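Local coordinates for DUF5063 domain-containing protein (Bacteroides fragilis, PDB 3NRH), which is of unknown function, a predominantly alpha-helical protein of the DUF5063 family, at residues 68-79 and 117-128. Sequence-based numbering, arbitrary orientation.
Sequences ETYVTEEIYEVL and ADIYQDIKDFIF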
ATOM      1  N   GLU A  68      -0.472  25.732  13.958  1.00 19.52           N
ATOM      2  CA  GLU A  68       0.804  25.594  14.656  1.00 25.29           C
ATOM      3  C   GLU A  68       1.579  24.461  13.999  1.00 24.43           C
ATOM      4  O   GLU A  68       0.987  23.534  13.449  1.00 24.91           O
ATOM      5  CB  GLU A  68       0.584  25.251  16.137  1.00 24.85           C
ATOM      6  CG  GLU A  68       0.298  26.437  17.047  1.00 39.01           C
ATOM      7  CD  GLU A  68       0.129  26.023  18.501  1.00 48.46           C
ATOM      8  OE1 GLU A  68       0.997  25.283  19.016  1.00 43.27           O
ATOM      9  OE2 GLU A  68      -0.869  26.438  19.132  1.00 43.96           O
ATOM     10  N   THR A  69       2.900  24.541  14.049  1.00 23.50           N
ATOM     11  CA  THR A  69       3.747  23.507  13.476  1.00 23.21           C
ATOM     12  C   THR A  69       4.397  22.757  14.632  1.00 24.10           C
ATOM     13  O   THR A  69       4.599  23.318  15.707  1.00 25.21           O
ATOM     14  CB  THR A  69       4.846  24.120  12.576  1.00 32.02           C
ATOM     15  OG1 THR A  69       4.235  24.767  11.454  1.00 35.97           O
ATOM     16  CG2 THR A  69       5.789  23.042  12.069  1.00 34.95           C
ATOM     17  N   TYR A  70       4.706  21.484  14.423  1.00 14.88           N
ATOM     18  CA  TYR A  70       5.333  20.697  15.471  1.00 16.23           C
ATOM     19  C   TYR A  70       6.774  20.345  15.137  1.00 14.97           C
ATOM     20  O   TYR A  70       7.683  20.581  15.932  1.00 17.91           O
ATOM     21  CB  TYR A  70       4.568  19.388  15.711  1.00 12.99           C
ATOM     22  CG  TYR A  70       5.237  18.500  16.742  1.00 14.68           C
ATOM     23  CD1 TYR A  70       4.908  18.588  18.094  1.00 16.40           C
ATOM     24  CD2 TYR A  70       6.231  17.596  16.369  1.00 10.94           C
ATOM     25  CE1 TYR A  70       5.553  17.797  19.049  1.00 15.95           C
ATOM     26  CE2 TYR A  70       6.884  16.806  17.312  1.00 14.14           C
ATOM     27  CZ  TYR A  70       6.539  16.906  18.647  1.00 14.69           C
ATOM     28  OH  TYR A  70       7.168  16.093  19.573  1.00 13.95           O
ATOM     29  N   VAL A  71       6.970  19.771  13.953  1.00 13.71           N
ATOM     30  CA  VAL A  71       8.289  19.324  13.530  1.00 16.43           C
ATOM     31  C   VAL A  71       9.334  20.414  13.311  1.00 17.22           C
ATOM     32  O   VAL A  71       9.186  21.279  12.449  1.00 24.05           O
ATOM     33  CB  VAL A  71       8.187  18.459  12.253  1.00 17.30           C
ATOM     34  CG1 VAL A  71       9.566  17.960  11.845  1.00 14.15           C
ATOM     35  CG2 VAL A  71       7.257  17.279  12.505  1.00 18.12           C
ATOM     36  N   THR A  72      10.394  20.346  14.107  1.00 17.44           N
ATOM     37  CA  THR A  72      11.507  21.278  14.024  1.00 20.55           C
ATOM     38  C   THR A  72      12.662  20.517  13.378  1.00 23.39           C
ATOM     39  O   THR A  72      12.577  19.303  13.182  1.00 18.61           O
ATOM     40  CB  THR A  72      11.950  21.743  15.424  1.00 24.77           C
ATOM     41  OG1 THR A  72      12.421  20.616  16.177  1.00 21.66           O
ATOM     42  CG2 THR A  72      10.786  22.390  16.160  1.00 22.22           C
ATOM     43  N   GLU A  73      13.740  21.217  13.043  1.00 20.65           N
ATOM     44  CA  GLU A  73      14.888  20.556  12.429  1.00 23.16           C
ATOM     45  C   GLU A  73      15.443  19.471  13.354  1.00 16.29           C
ATOM     46  O   GLU A  73      15.841  18.398  12.899  1.00 18.85           O
ATOM     47  CB  GLU A  73      15.987  21.579  12.121  1.00 23.81           C
ATOM     48  CG  GLU A  73      17.192  21.000  11.393  1.00 33.34           C
ATOM     49  CD  GLU A  73      16.819  20.317  10.090  1.00 46.18           C
ATOM     50  OE1 GLU A  73      16.123  20.944   9.264  1.00 58.94           O
ATOM     51  OE2 GLU A  73      17.224  19.154   9.888  1.00 52.60           O
ATOM     52  N   GLU A  74      15.463  19.752  14.651  1.00 13.71           N
ATOM     53  CA  GLU A  74      15.983  18.801  15.634  1.00 20.35           C
ATOM     54  C   GLU A  74      15.121  17.540  15.706  1.00 18.05           C
ATOM     55  O   GLU A  74      15.639  16.421  15.746  1.00 17.47           O
ATOM     56  CB  GLU A  74      16.054  19.461  17.013  1.00 20.54           C
ATOM     57  CG  GLU A  74      16.723  18.615  18.086  1.00 33.15           C
ATOM     58  CD  GLU A  74      18.167  18.274  17.754  1.00 44.30           C
ATOM     59  OE1 GLU A  74      18.860  19.123  17.154  1.00 51.03           O
ATOM     60  OE2 GLU A  74      18.616  17.161  18.107  1.00 42.36           O
ATOM     61  N   ILE A  75      13.805  17.732  15.736  1.00 18.97           N
ATOM     62  CA  ILE A  75      12.866  16.616  15.784  1.00 15.99           C
ATOM     63  C   ILE A  75      13.084  15.750  14.544  1.00 12.98           C
ATOM     64  O   ILE A  75      13.185  14.528  14.637  1.00 12.16           O
ATOM     65  CB  ILE A  75      11.397  17.124  15.786  1.00 13.24           C
ATOM     66  CG1 ILE A  75      11.059  17.756  17.140  1.00 15.06           C
ATOM     67  CG2 ILE A  75      10.433  15.981  15.466  1.00 12.87           C
ATOM     68  CD1 ILE A  75      11.131  16.779  18.301  1.00 20.60           C
ATOM     69  N   TYR A  76      13.159  16.404  13.387  1.00 14.27           N
ATOM     70  CA  TYR A  76      13.345  15.714  12.112  1.00 14.03           C
ATOM     71  C   TYR A  76      14.660  14.945  12.044  1.00 15.51           C
ATOM     72  O   TYR A  76      14.686  13.775  11.664  1.00 14.20           O
ATOM     73  CB  TYR A  76      13.292  16.719  10.952  1.00 18.46           C
ATOM     74  CG  TYR A  76      13.531  16.097   9.586  1.00 19.85           C
ATOM     75  CD1 TYR A  76      12.475  15.580   8.836  1.00 17.40           C
ATOM     76  CD2 TYR A  76      14.820  16.007   9.059  1.00 22.19           C
ATOM     77  CE1 TYR A  76      12.696  14.987   7.593  1.00 20.15           C
ATOM     78  CE2 TYR A  76      15.054  15.415   7.819  1.00 18.65           C
ATOM     79  CZ  TYR A  76      13.989  14.909   7.092  1.00 19.94           C
ATOM     80  OH  TYR A  76      14.210  14.328   5.868  1.00 22.20           O
ATOM     81  N   GLU A  77      15.754  15.605  12.409  1.00 18.87           N
ATOM     82  CA  GLU A  77      17.069  14.972  12.367  1.00 16.69           C
ATOM     83  C   GLU A  77      17.231  13.802  13.324  1.00 15.56           C
ATOM     84  O   GLU A  77      17.802  12.768  12.966  1.00 15.26           O
ATOM     85  CB  GLU A  77      18.162  16.011  12.635  1.00 19.80           C
ATOM     86  CG  GLU A  77      18.444  16.901  11.445  1.00 26.42           C
ATOM     87  CD  GLU A  77      18.959  16.114  10.254  1.00 36.33           C
ATOM     88  OE1 GLU A  77      20.016  15.461  10.382  1.00 44.69           O
ATOM     89  OE2 GLU A  77      18.309  16.147   9.191  1.00 34.85           O
ATOM     90  N   VAL A  78      16.736  13.958  14.543  1.00 14.96           N
ATOM     91  CA  VAL A  78      16.839  12.891  15.523  1.00 16.19           C
ATOM     92  C   VAL A  78      16.080  11.658  15.042  1.00 15.29           C
ATOM     93  O   VAL A  78      16.570  10.535  15.165  1.00 14.48           O
ATOM     94  CB  VAL A  78      16.296  13.340  16.898  1.00 21.87           C
ATOM     95  CG1 VAL A  78      16.304  12.173  17.867  1.00 19.91           C
ATOM     96  CG2 VAL A  78      17.153  14.484  17.446  1.00 20.74           C
ATOM     97  N   LEU A  79      14.889  11.868  14.486  1.00 13.75           N
ATOM     98  CA  LEU A  79      14.089  10.753  13.989  1.00 12.21           C
ATOM     99  C   LEU A  79      14.776  10.076  12.812  1.00 12.20           C
ATOM    100  O   LEU A  79      14.872   8.849  12.763  1.00 12.30           O
ATOM    101  CB  LEU A  79      12.702  11.227  13.548  1.00 12.55           C
ATOM    102  CG  LEU A  79      11.841  10.153  12.865  1.00 16.04           C
ATOM    103  CD1 LEU A  79      11.549   9.020  13.836  1.00 15.41           C
ATOM    104  CD2 LEU A  79      10.548  10.772  12.373  1.00 17.87           C
ATOM    105  N   ALA A 117      10.969  10.039   7.518  1.00  9.96           N
ATOM    106  CA  ALA A 117      11.016  11.282   8.278  1.00 10.64           C
ATOM    107  C   ALA A 117      10.254  12.378   7.530  1.00 11.42           C
ATOM    108  O   ALA A 117       9.571  13.199   8.146  1.00 12.16           O
ATOM    109  CB  ALA A 117      12.471  11.700   8.520  1.00 12.21           C
ATOM    110  N   ASP A 118      10.359  12.387   6.201  1.00 12.98           N
ATOM    111  CA  ASP A 118       9.648  13.380   5.396  1.00 15.93           C
ATOM    112  C   ASP A 118       8.137  13.205   5.522  1.00 13.24           C
ATOM    113  O   ASP A 118       7.406  14.178   5.692  1.00 11.76           O
ATOM    114  CB  ASP A 118      10.041  13.279   3.915  1.00 13.82           C
ATOM    115  CG  ASP A 118      11.410  13.862   3.629  1.00 23.08           C
ATOM    116  OD1 ASP A 118      11.987  14.518   4.523  1.00 18.44           O
ATOM    117  OD2 ASP A 118      11.910  13.671   2.499  1.00 21.79           O
ATOM    118  N   ILE A 119       7.666  11.962   5.429  1.00 10.87           N
ATOM    119  CA  ILE A 119       6.232  11.685   5.542  1.00 10.63           C
ATOM    120  C   ILE A 119       5.783  12.093   6.946  1.00 11.38           C
ATOM    121  O   ILE A 119       4.744  12.733   7.121  1.00 11.49           O
ATOM    122  CB  ILE A 119       5.947  10.183   5.307  1.00 13.78           C
ATOM    123  CG1 ILE A 119       6.349   9.806   3.876  1.00 11.00           C
ATOM    124  CG2 ILE A 119       4.475   9.871   5.557  1.00  8.58           C
ATOM    125  CD1 ILE A 119       6.320   8.307   3.613  1.00  9.76           C
ATOM    126  N   TYR A 120       6.592  11.733   7.937  1.00 12.48           N
ATOM    127  CA  TYR A 120       6.320  12.057   9.336  1.00 10.68           C
ATOM    128  C   TYR A 120       6.123  13.564   9.523  1.00  9.90           C
ATOM    129  O   TYR A 120       5.236  13.993  10.260  1.00 12.93           O
ATOM    130  CB  TYR A 120       7.485  11.569  10.209  1.00  8.30           C
ATOM    131  CG  TYR A 120       7.386  11.936  11.677  1.00  8.31           C
ATOM    132  CD1 TYR A 120       6.688  11.128  12.578  1.00 10.75           C
ATOM    133  CD2 TYR A 120       8.006  13.084  12.166  1.00  9.94           C
ATOM    134  CE1 TYR A 120       6.612  11.461  13.937  1.00  9.41           C
ATOM    135  CE2 TYR A 120       7.937  13.426  13.517  1.00 16.08           C
ATOM    136  CZ  TYR A 120       7.239  12.612  14.397  1.00 12.55           C
ATOM    137  OH  TYR A 120       7.157  12.964  15.730  1.00 13.31           O
ATOM    138  N   GLN A 121       6.948  14.373   8.862  1.00 10.53           N
ATOM    139  CA  GLN A 121       6.813  15.815   8.998  1.00 15.65           C
ATOM    140  C   GLN A 121       5.399  16.266   8.648  1.00 12.94           C
ATOM    141  O   GLN A 121       4.799  17.059   9.370  1.00 13.32           O
ATOM    142  CB  GLN A 121       7.823  16.542   8.109  1.00 17.81           C
ATOM    143  CG  GLN A 121       7.913  18.037   8.387  1.00 24.48           C
ATOM    144  CD  GLN A 121       8.958  18.723   7.530  1.00 35.09           C
ATOM    145  OE1 GLN A 121      10.069  18.219   7.369  1.00 32.18           O
ATOM    146  NE2 GLN A 121       8.612  19.884   6.985  1.00 44.38           N
ATOM    147  N   ASP A 122       4.860  15.775   7.540  1.00 15.18           N
ATOM    148  CA  ASP A 122       3.506  16.174   7.162  1.00 13.72           C
ATOM    149  C   ASP A 122       2.432  15.578   8.063  1.00 10.39           C
ATOM    150  O   ASP A 122       1.506  16.275   8.472  1.00 13.61           O
ATOM    151  CB  ASP A 122       3.215  15.803   5.710  1.00 16.75           C
ATOM    152  CG  ASP A 122       3.388  16.982   4.765  1.00 26.30           C
ATOM    153  OD1 ASP A 122       2.713  18.020   4.967  1.00 29.26           O
ATOM    154  OD2 ASP A 122       4.196  16.874   3.823  1.00 22.06           O
ATOM    155  N   ILE A 123       2.555  14.297   8.386  1.00 10.51           N
ATOM    156  CA  ILE A 123       1.549  13.646   9.227  1.00  9.66           C
ATOM    157  C   ILE A 123       1.549  14.173  10.665  1.00 10.38           C
ATOM    158  O   ILE A 123       0.491  14.472  11.221  1.00  8.98           O
ATOM    159  CB  ILE A 123       1.749  12.116   9.255  1.00  9.53           C
ATOM    160  CG1 ILE A 123       1.802  11.573   7.821  1.00 12.27           C
ATOM    161  CG2 ILE A 123       0.599  11.450  10.022  1.00 11.35           C
ATOM    162  CD1 ILE A 123       0.558  11.871   7.004  1.00 16.35           C
ATOM    163  N   LYS A 124       2.733  14.291  11.262  1.00  8.82           N
ATOM    164  CA  LYS A 124       2.849  14.770  12.641  1.00  9.26           C
ATOM    165  C   LYS A 124       2.340  16.203  12.813  1.00 12.01           C
ATOM    166  O   LYS A 124       1.666  16.515  13.798  1.00 11.88           O
ATOM    167  CB  LYS A 124       4.306  14.687  13.106  1.00 10.23           C
ATOM    168  CG  LYS A 124       4.542  15.130  14.553  1.00 15.65           C
ATOM    169  CD  LYS A 124       3.844  14.217  15.554  1.00 11.40           C
ATOM    170  CE  LYS A 124       4.183  14.610  16.992  1.00 13.76           C
ATOM    171  NZ  LYS A 124       3.600  13.657  17.987  1.00 13.89           N
ATOM    172  N   ASP A 125       2.665  17.077  11.865  1.00 10.37           N
ATOM    173  CA  ASP A 125       2.211  18.465  11.956  1.00 13.24           C
ATOM    174  C   ASP A 125       0.689  18.511  11.955  1.00 14.32           C
ATOM    175  O   ASP A 125       0.075  19.296  12.684  1.00 13.54           O
ATOM    176  CB  ASP A 125       2.754  19.301  10.791  1.00 13.48           C
ATOM    177  CG  ASP A 125       4.203  19.714  10.991  1.00 21.37           C
ATOM    178  OD1 ASP A 125       4.733  19.532  12.108  1.00 19.57           O
ATOM    179  OD2 ASP A 125       4.812  20.235  10.031  1.00 20.86           O
ATOM    180  N   PHE A 126       0.086  17.652  11.139  1.00 11.43           N
ATOM    181  CA  PHE A 126      -1.361  17.582  11.041  1.00 11.20           C
ATOM    182  C   PHE A 126      -2.047  17.095  12.328  1.00 12.39           C
ATOM    183  O   PHE A 126      -2.926  17.775  12.858  1.00 13.33           O
ATOM    184  CB  PHE A 126      -1.764  16.665   9.883  1.00 12.70           C
ATOM    185  CG  PHE A 126      -3.198  16.227   9.937  1.00 17.11           C
ATOM    186  CD1 PHE A 126      -4.229  17.160   9.865  1.00 19.07           C
ATOM    187  CD2 PHE A 126      -3.520  14.885  10.108  1.00 15.36           C
ATOM    188  CE1 PHE A 126      -5.563  16.759   9.966  1.00 22.10           C
ATOM    189  CE2 PHE A 126      -4.850  14.474  10.210  1.00 17.76           C
ATOM    190  CZ  PHE A 126      -5.872  15.416  10.139  1.00 21.48           C
ATOM    191  N   ILE A 127      -1.655  15.929  12.833  1.00 10.97           N
ATOM    192  CA  ILE A 127      -2.312  15.400  14.028  1.00 12.83           C
ATOM    193  C   ILE A 127      -2.078  16.215  15.294  1.00 12.69           C
ATOM    194  O   ILE A 127      -2.933  16.236  16.185  1.00  8.21           O
ATOM    195  CB  ILE A 127      -1.940  13.926  14.297  1.00 12.16           C
ATOM    196  CG1 ILE A 127      -0.436  13.785  14.529  1.00 10.41           C
ATOM    197  CG2 ILE A 127      -2.422  13.060  13.133  1.00 16.80           C
ATOM    198  CD1 ILE A 127      -0.018  12.378  14.933  1.00 20.05           C
ATOM    199  N   PHE A 128      -0.935  16.888  15.378  1.00 10.74           N
ATOM    200  CA  PHE A 128      -0.661  17.725  16.543  1.00  9.23           C
ATOM    201  C   PHE A 128      -1.717  18.827  16.601  1.00 12.92           C
ATOM    202  O   PHE A 128      -2.400  19.011  17.618  1.00  9.65           O
ATOM    203  CB  PHE A 128       0.731  18.354  16.448  1.00  9.76           C
ATOM    204  CG  PHE A 128       1.006  19.372  17.526  1.00 11.57           C
ATOM    205  CD1 PHE A 128       0.857  19.037  18.869  1.00 10.02           C
ATOM    206  CD2 PHE A 128       1.405  20.665  17.197  1.00 17.40           C
ATOM    207  CE1 PHE A 128       1.101  19.982  19.874  1.00 17.69           C
ATOM    208  CE2 PHE A 128       1.650  21.613  18.190  1.00 18.53           C
ATOM    209  CZ  PHE A 128       1.498  21.267  19.531  1.00 15.45           C
TER
HETATM  210  O   HOH W   1       0.525  21.641  11.369  1.00 42.98           O
HETATM  211  O   HOH W   2       1.888  21.014  13.753  1.00 44.18           O
HETATM  212  O   HOH W   3       7.337  21.072  10.239  1.00 26.28           O
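The Y70 ring carries the side chain of K124 over one face, with CE 3.6 Å from the ring centroid in a CH-pi contact and NZ farther out as a cation-pi partner. K124 bends at chi2 (65°), which lays CG and CE along the tyrosine while NZ runs on to a salt bridge with E28. Y70 also turns its edge toward the face of F128, an edge-to-face pair with planes at 62°. The Y120 ring sits between L79 CD2, 3.4 Å from Y120 CG, and K124 CB, over the centre of the opposite face; I75 CG2 lies at its edge, and Y120 OH hydrogen-bonds E28. At the edge of the Y76 ring, near its plane, D118 OD1 accepts from Y76 OH at 2.6 Å, met from above the carboxylate plane; A117 CB approaches Y76 CE1 obliquely.

D125 OD1 accepts two backbone bonds: V71 N, 2.9 Å away, comes nearly along the C-O axis with an almost straight N-H, whereas Y70 N arrives from above the carboxylate. Water 3 joins D125 OD2 to V71 O, so both carboxylate oxygens hold loop 68-72 along helix 112-131. V71 CG1 packs on Q121 CG, and CG2 on Q121 CA.

T72 N-caps helix 73-87, OG1 accepting from I75 N. The axes of 73-79 and 117-128 lie at 139°; I119 and I123 pack on W153 of helix 135-169, while I123 and I127 touch helix 11-28.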